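Local atomic coordinates of Lin2111 protein (Listeria innocua, PDB entry 3EDP), a protein that is of unknown function but probably acts as a DNA-binding transcription regulator of the GntR family, with a UTRA domain behind its helix-turn-helix domain. Residues 130-133 against 138-141; 151-156 against 167-172. All blocks are in the same frame, centred on the assembly; numbering follows the deposited sequence.

How the contacts relate
Both contacts fall in the UTRA part of the chain; the hairpin of contact 1 comes first along it and the loops of contact 2 follow. Contact 1 pairs the two strands of the hairpin 124-134 and 137-146 within the antiparallel sheet. The chain then leaves the second of these strands, runs through the loop that holds 151-156, forms helix 163-167 and continues through 167-172 to strand 176-185, an outermost strand of the same sheet. Contact 2 brings the two loops together. The centres lie about 22 Å apart and the nearest atoms about 10 Å, so the contacts do not touch: one builds the sheet, the other packs the connection that leads across it.

Contact 1 of 2, residues 130-133 against 138-141; sequences FVQK and ATLD
CB of Asp141 sits over one face of the Phe130 ring, 3.5 Å from its centroid, in a CH-pi contact displaced toward CZ, and the carboxylate runs on past the CE1-CZ rim, its plane only 3° from that of the ring. Phe130 CG lies between the backbone N and the carbonyl carbon (chi1 66°), which swings the ring toward Asp141 of the partner strand. Asp141 is buried; its OD2 is hydrogen-bonded to His222 and its OD1 more weakly to Gln220, which would fix the rotation of the carboxylate. On the same sheet face Gln132 and Thr139 run side by side, with Thr139 OG1 3.5 Å from Gln132 CB. Val131 and Leu140 meet on the other face, where Val131 CG2 touches Leu140 CD1 at 3.6 Å and Val131 CG1 comes within 4.2 Å of Ala138 CB. The backbones pair antiparallel. Phe130 with Asp141 and Gln132 with Thr139 are hydrogen-bonded pairs, each reciprocal: Asp141 N to Phe130 O is 2.8 Å and almost straight (174°), and Thr139 N to Gln132 O is also 2.8 Å; Val131 and Leu140 are the non-hydrogen-bonded pair between them. The hairpin lies inside the sheet: strand 99-108 flanks 124-134, bonded through Asp100 to Val131, and strand 215-225 flanks 137-146, bonded through Tyr223 to Leu140, while helix 188-194 packs on the Val131 and Leu140 side chains.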
ATOM      1  N   PHE A 130       9.931  -5.352 -13.251  1.00 28.59           N
ATOM      2  CA  PHE A 130      11.249  -5.101 -12.672  1.00 28.91           C
ATOM      3  C   PHE A 130      11.643  -6.065 -11.553  1.00 31.83           C
ATOM      4  O   PHE A 130      10.805  -6.733 -10.952  1.00 30.90           O
ATOM      5  CB  PHE A 130      11.412  -3.644 -12.220  1.00 28.23           C
ATOM      6  CG  PHE A 130      10.528  -3.245 -11.071  1.00 34.66           C
ATOM      7  CD1 PHE A 130      10.922  -3.473  -9.762  1.00 39.31           C
ATOM      8  CD2 PHE A 130       9.321  -2.603 -11.298  1.00 32.63           C
ATOM      9  CE1 PHE A 130      10.116  -3.095  -8.703  1.00 28.73           C
ATOM     10  CE2 PHE A 130       8.515  -2.215 -10.245  1.00 35.86           C
ATOM     11  CZ  PHE A 130       8.911  -2.466  -8.944  1.00 33.68           C
ATOM     12  N   VAL A 131      12.943  -6.126 -11.298  1.00 29.62           N
ATOM     13  CA  VAL A 131      13.523  -7.082 -10.374  1.00 32.43           C
ATOM     14  C   VAL A 131      14.399  -6.314  -9.400  1.00 43.36           C
ATOM     15  O   VAL A 131      14.951  -5.265  -9.733  1.00 47.58           O
ATOM     16  CB  VAL A 131      14.366  -8.144 -11.127  1.00 47.69           C
ATOM     17  CG1 VAL A 131      15.434  -8.729 -10.223  1.00 49.43           C
ATOM     18  CG2 VAL A 131      13.470  -9.241 -11.694  1.00 37.45           C
ATOM     19  N   GLN A 132      14.517  -6.834  -8.190  1.00 45.35           N
ATOM     20  CA  GLN A 132      15.214  -6.131  -7.130  1.00 47.22           C
ATOM     21  C   GLN A 132      15.902  -7.161  -6.249  1.00 53.16           C
ATOM     22  O   GLN A 132      15.276  -8.133  -5.829  1.00 42.89           O
ATOM     23  CB  GLN A 132      14.189  -5.348  -6.320  1.00 46.99           C
ATOM     24  CG  GLN A 132      14.740  -4.271  -5.424  1.00 56.96           C
ATOM     25  CD  GLN A 132      13.626  -3.502  -4.745  1.00 63.64           C
ATOM     26  OE1 GLN A 132      12.442  -3.747  -5.001  1.00 62.23           O
ATOM     27  NE2 GLN A 132      13.993  -2.568  -3.877  1.00 63.21           N
ATOM     28  N   LYS A 133      17.189  -6.966  -5.981  1.00 57.34           N
ATOM     29  CA  LYS A 133      17.899  -7.845  -5.054  1.00 69.28           C
ATOM     30  C   LYS A 133      17.512  -7.501  -3.618  1.00 81.66           C
ATOM     31  O   LYS A 133      17.447  -6.328  -3.253  1.00 84.04           O
ATOM     32  CB  LYS A 133      19.411  -7.740  -5.242  1.00 72.03           C
ATOM     33  CG  LYS A 133      19.930  -8.385  -6.526  1.00 83.47           C
ATOM     34  CD  LYS A 133      19.126  -7.931  -7.738  1.00 86.91           C
ATOM     35  CE  LYS A 133      19.861  -8.171  -9.044  1.00 87.92           C
ATOM     36  NZ  LYS A 133      19.186  -7.465 -10.176  1.00 83.54           N
ATOM     37  N   ALA A 138      16.238 -12.393  -4.970  1.00 54.06           N
ATOM     38  CA  ALA A 138      15.622 -11.434  -5.870  1.00 50.09           C
ATOM     39  C   ALA A 138      14.095 -11.470  -5.798  1.00 45.36           C
ATOM     40  O   ALA A 138      13.479 -12.532  -5.700  1.00 40.44           O
ATOM     41  CB  ALA A 138      16.100 -11.673  -7.301  1.00 51.00           C
ATOM     42  N   THR A 139      13.493 -10.291  -5.837  1.00 39.86           N
ATOM     43  CA  THR A 139      12.052 -10.181  -5.933  1.00 35.98           C
ATOM     44  C   THR A 139      11.672  -9.711  -7.330  1.00 38.97           C
ATOM     45  O   THR A 139      12.490  -9.139  -8.057  1.00 40.36           O
ATOM     46  CB  THR A 139      11.494  -9.195  -4.906  1.00 36.57           C
ATOM     47  OG1 THR A 139      11.996  -7.885  -5.189  1.00 38.74           O
ATOM     48  CG2 THR A 139      11.899  -9.614  -3.477  1.00 31.42           C
ATOM     49  N   LEU A 140      10.424  -9.950  -7.699  1.00 32.32           N
ATOM     50  CA  LEU A 140       9.950  -9.599  -9.024  1.00 33.56           C
ATOM     51  C   LEU A 140       8.651  -8.818  -8.906  1.00 31.28           C
ATOM     52  O   LEU A 140       7.734  -9.223  -8.191  1.00 31.62           O
ATOM     53  CB  LEU A 140       9.735 -10.869  -9.852  1.00 33.86           C
ATOM     54  CG  LEU A 140       9.041 -10.700 -11.198  1.00 41.14           C
ATOM     55  CD1 LEU A 140       9.974 -10.002 -12.163  1.00 42.27           C
ATOM     56  CD2 LEU A 140       8.640 -12.059 -11.747  1.00 51.38           C
ATOM     57  N   ASP A 141       8.579  -7.690  -9.598  1.00 32.29           N
ATOM     58  CA  ASP A 141       7.368  -6.885  -9.597  1.00 32.91           C
ATOM     59  C   ASP A 141       6.812  -6.741 -10.992  1.00 32.87           C
ATOM     60  O   ASP A 141       7.559  -6.577 -11.955  1.00 31.03           O
ATOM     61  CB  ASP A 141       7.621  -5.496  -9.002  1.00 34.10           C
ATOM     62  CG  ASP A 141       7.592  -5.502  -7.489  1.00 40.84           C
ATOM     63  OD1 ASP A 141       6.625  -4.963  -6.913  1.00 39.59           O
ATOM     64  OD2 ASP A 141       8.522  -6.066  -6.876  1.00 43.66           O
TER

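Contact 2 of 2, residues 151-156 against 167-172; sequences PDLQAK and VNSGKY
Leu153 and Ser169 meet where two irregular loops approach, and no hydrogen bond joins 151-156 to 167-172: the backbone is extended at Leu153, while the other loop turns at Ser169 and runs on extended through Gly170. Leu153 makes the contact with both ends of its forked side chain. With CG anti to its carbonyl carbon (chi1 -81°), the side chain reaches across to 167-172, the direction in which its CB already points. There the two methyls come up side by side on one flank of Ser169: CD2 lies 3.6 Å from Ser169 OG, and CD1 lies 3.7 Å from Ser169 O. CD1 also comes within 4.3 Å of Gly170 CA, a looser touch. The serine hydroxyl is engaged on its own side of the contact, hydrogen-bonded to Leu166 O near the end of helix 163-167, so the leucine methyl meets an oxygen already held by that helix. Leu153 itself is buried and also packs on Phe158, whereas Ser169 is exposed, which makes this a shallow contact at the edge of the interior. The residues just before 151-156 do bond to the second loop, Tyr150 OH to Val167 O and the Leu149 backbone to that of Lys171. The arrangement is plain van der Waals packing of one loop against another, at the two ends of the connection that carries helix 163-167 between strands 137-146 and 176-185 of the UTRA sheet.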
ATOM      1  N   PRO A 151      -2.395   8.961 -19.568  1.00 33.68           N
ATOM      2  CA  PRO A 151      -2.269   9.415 -20.963  1.00 46.00           C
ATOM      3  C   PRO A 151      -1.059  10.306 -21.240  1.00 50.33           C
ATOM      4  O   PRO A 151      -0.504  10.243 -22.332  1.00 62.10           O
ATOM      5  CB  PRO A 151      -3.555  10.233 -21.170  1.00 44.99           C
ATOM      6  CG  PRO A 151      -3.912  10.690 -19.798  1.00 44.90           C
ATOM      7  CD  PRO A 151      -3.637   9.473 -18.966  1.00 35.50           C
ATOM      8  N   ASP A 152      -0.655  11.118 -20.270  1.00 53.82           N
ATOM      9  CA  ASP A 152       0.334  12.161 -20.532  1.00 63.89           C
ATOM     10  C   ASP A 152       1.773  11.782 -20.184  1.00 58.77           C
ATOM     11  O   ASP A 152       2.701  12.554 -20.433  1.00 60.68           O
ATOM     12  CB  ASP A 152      -0.067  13.455 -19.814  1.00 68.04           C
ATOM     13  CG  ASP A 152      -1.406  13.992 -20.290  1.00 73.07           C
ATOM     14  OD1 ASP A 152      -1.635  14.015 -21.520  1.00 79.31           O
ATOM     15  OD2 ASP A 152      -2.229  14.389 -19.435  1.00 73.50           O
ATOM     16  N   LEU A 153       1.961  10.599 -19.614  1.00 48.26           N
ATOM     17  CA  LEU A 153       3.293  10.162 -19.220  1.00 44.03           C
ATOM     18  C   LEU A 153       4.142   9.750 -20.423  1.00 45.74           C
ATOM     19  O   LEU A 153       3.715   8.941 -21.241  1.00 49.64           O
ATOM     20  CB  LEU A 153       3.198   8.987 -18.242  1.00 43.47           C
ATOM     21  CG  LEU A 153       2.915   9.299 -16.771  1.00 42.68           C
ATOM     22  CD1 LEU A 153       1.562   9.961 -16.611  1.00 43.59           C
ATOM     23  CD2 LEU A 153       2.992   8.023 -15.944  1.00 41.37           C
ATOM     24  N   GLN A 154       5.341  10.310 -20.526  1.00 39.90           N
ATOM     25  CA  GLN A 154       6.338   9.796 -21.462  1.00 41.41           C
ATOM     26  C   GLN A 154       7.162   8.724 -20.750  1.00 39.82           C
ATOM     27  O   GLN A 154       7.011   8.530 -19.541  1.00 37.61           O
ATOM     28  CB  GLN A 154       7.237  10.921 -21.969  1.00 45.53           C
ATOM     29  CG  GLN A 154       6.460  12.043 -22.635  1.00 59.15           C
ATOM     30  CD  GLN A 154       7.322  13.244 -22.958  1.00 71.28           C
ATOM     31  OE1 GLN A 154       8.538  13.126 -23.127  1.00 77.15           O
ATOM     32  NE2 GLN A 154       6.695  14.413 -23.047  1.00 71.45           N
ATOM     33  N   ALA A 155       8.024   8.034 -21.494  1.00 31.41           N
ATOM     34  CA  ALA A 155       8.835   6.949 -20.944  1.00 43.40           C
ATOM     35  C   ALA A 155       9.583   7.346 -19.667  1.00 46.82           C
ATOM     36  O   ALA A 155       9.562   6.616 -18.676  1.00 47.68           O
ATOM     37  CB  ALA A 155       9.812   6.426 -21.993  1.00 44.70           C
ATOM     38  N   LYS A 156      10.234   8.505 -19.702  1.00 41.56           N
ATOM     39  CA  LYS A 156      11.038   8.979 -18.581  1.00 44.97           C
ATOM     40  C   LYS A 156      10.211   9.336 -17.340  1.00 49.61           C
ATOM     41  O   LYS A 156      10.765   9.553 -16.264  1.00 49.17           O
ATOM     42  CB  LYS A 156      11.873  10.186 -19.009  1.00 39.38           C
ATOM     43  CG  LYS A 156      11.072  11.277 -19.689  1.00 58.23           C
ATOM     44  CD  LYS A 156      11.996  12.270 -20.389  1.00 67.94           C
ATOM     45  CE  LYS A 156      11.218  13.261 -21.243  1.00 75.77           C
ATOM     46  NZ  LYS A 156      10.281  14.081 -20.428  1.00 81.79           N
ATOM     47  N   VAL A 167       1.915   5.575  -9.175  1.00 27.06           N
ATOM     48  CA  VAL A 167       0.490   5.285  -9.320  1.00 33.38           C
ATOM     49  C   VAL A 167      -0.348   6.553  -9.167  1.00 31.62           C
ATOM     50  O   VAL A 167      -1.417   6.692  -9.760  1.00 30.64           O
ATOM     51  CB  VAL A 167       0.015   4.226  -8.307  1.00 31.57           C
ATOM     52  CG1 VAL A 167      -1.491   4.132  -8.322  1.00 35.50           C
ATOM     53  CG2 VAL A 167       0.634   2.872  -8.627  1.00 27.53           C
ATOM     54  N   ASN A 168       0.169   7.488  -8.385  1.00 26.65           N
ATOM     55  CA  ASN A 168      -0.519   8.741  -8.119  1.00 35.61           C
ATOM     56  C   ASN A 168      -0.301   9.774  -9.222  1.00 36.88           C
ATOM     57  O   ASN A 168      -0.873  10.861  -9.186  1.00 39.68           O
ATOM     58  CB  ASN A 168      -0.015   9.305  -6.794  1.00 39.79           C
ATOM     59  CG  ASN A 168      -0.972  10.271  -6.181  1.00 47.88           C
ATOM     60  OD1 ASN A 168      -0.576  11.331  -5.703  1.00 61.15           O
ATOM     61  ND2 ASN A 168      -2.246   9.922  -6.190  1.00 43.07           N
ATOM     62  N   SER A 169       0.524   9.435 -10.207  1.00 33.92           N
ATOM     63  CA  SER A 169       1.013  10.436 -11.152  1.00 31.16           C
ATOM     64  C   SER A 169       0.184  10.581 -12.442  1.00 33.95           C
ATOM     65  O   SER A 169       0.516  11.385 -13.310  1.00 28.90           O
ATOM     66  CB  SER A 169       2.478  10.139 -11.510  1.00 28.18           C
ATOM     67  OG  SER A 169       2.552   9.152 -12.522  1.00 34.98           O
ATOM     68  N   GLY A 170      -0.880   9.800 -12.579  1.00 36.50           N
ATOM     69  CA  GLY A 170      -1.700   9.865 -13.776  1.00 32.67           C
ATOM     70  C   GLY A 170      -2.901  10.788 -13.630  1.00 38.18           C
ATOM     71  O   GLY A 170      -2.869  11.767 -12.883  1.00 31.12           O
ATOM     72  N   LYS A 171      -3.967  10.465 -14.356  1.00 35.16           N
ATOM     73  CA  LYS A 171      -5.191  11.266 -14.380  1.00 34.94           C
ATOM     74  C   LYS A 171      -5.857  11.411 -13.004  1.00 39.36           C
ATOM     75  O   LYS A 171      -6.317  12.488 -12.645  1.00 36.17           O
ATOM     76  CB  LYS A 171      -6.174  10.631 -15.368  1.00 40.35           C
ATOM     77  CG  LYS A 171      -7.368  11.480 -15.750  1.00 49.98           C
ATOM     78  CD  LYS A 171      -8.124  10.824 -16.902  1.00 55.43           C
ATOM     79  CE  LYS A 171      -9.455  11.507 -17.167  1.00 61.42           C
ATOM     80  NZ  LYS A 171     -10.256  10.756 -18.172  1.00 68.41           N
ATOM     81  N   TYR A 172      -5.904  10.320 -12.242  1.00 31.23           N
ATOM     82  CA  TYR A 172      -6.626  10.293 -10.979  1.00 34.33           C
ATOM     83  C   TYR A 172      -5.699  10.180  -9.780  1.00 37.38           C
ATOM     84  O   TYR A 172      -4.566   9.732  -9.894  1.00 39.84           O
ATOM     85  CB  TYR A 172      -7.624   9.136 -10.958  1.00 35.36           C
ATOM     86  CG  TYR A 172      -8.704   9.249 -11.997  1.00 40.21           C
ATOM     87  CD1 TYR A 172      -9.847  10.002 -11.760  1.00 51.19           C
ATOM     88  CD2 TYR A 172      -8.585   8.602 -13.223  1.00 42.23           C
ATOM     89  CE1 TYR A 172     -10.842  10.111 -12.719  1.00 55.76           C
ATOM     90  CE2 TYR A 172      -9.573   8.704 -14.186  1.00 44.28           C
ATOM     91  CZ  TYR A 172     -10.699   9.459 -13.929  1.00 55.53           C
ATOM     92  OH  TYR A 172     -11.681   9.559 -14.887  1.00 65.03           O
TER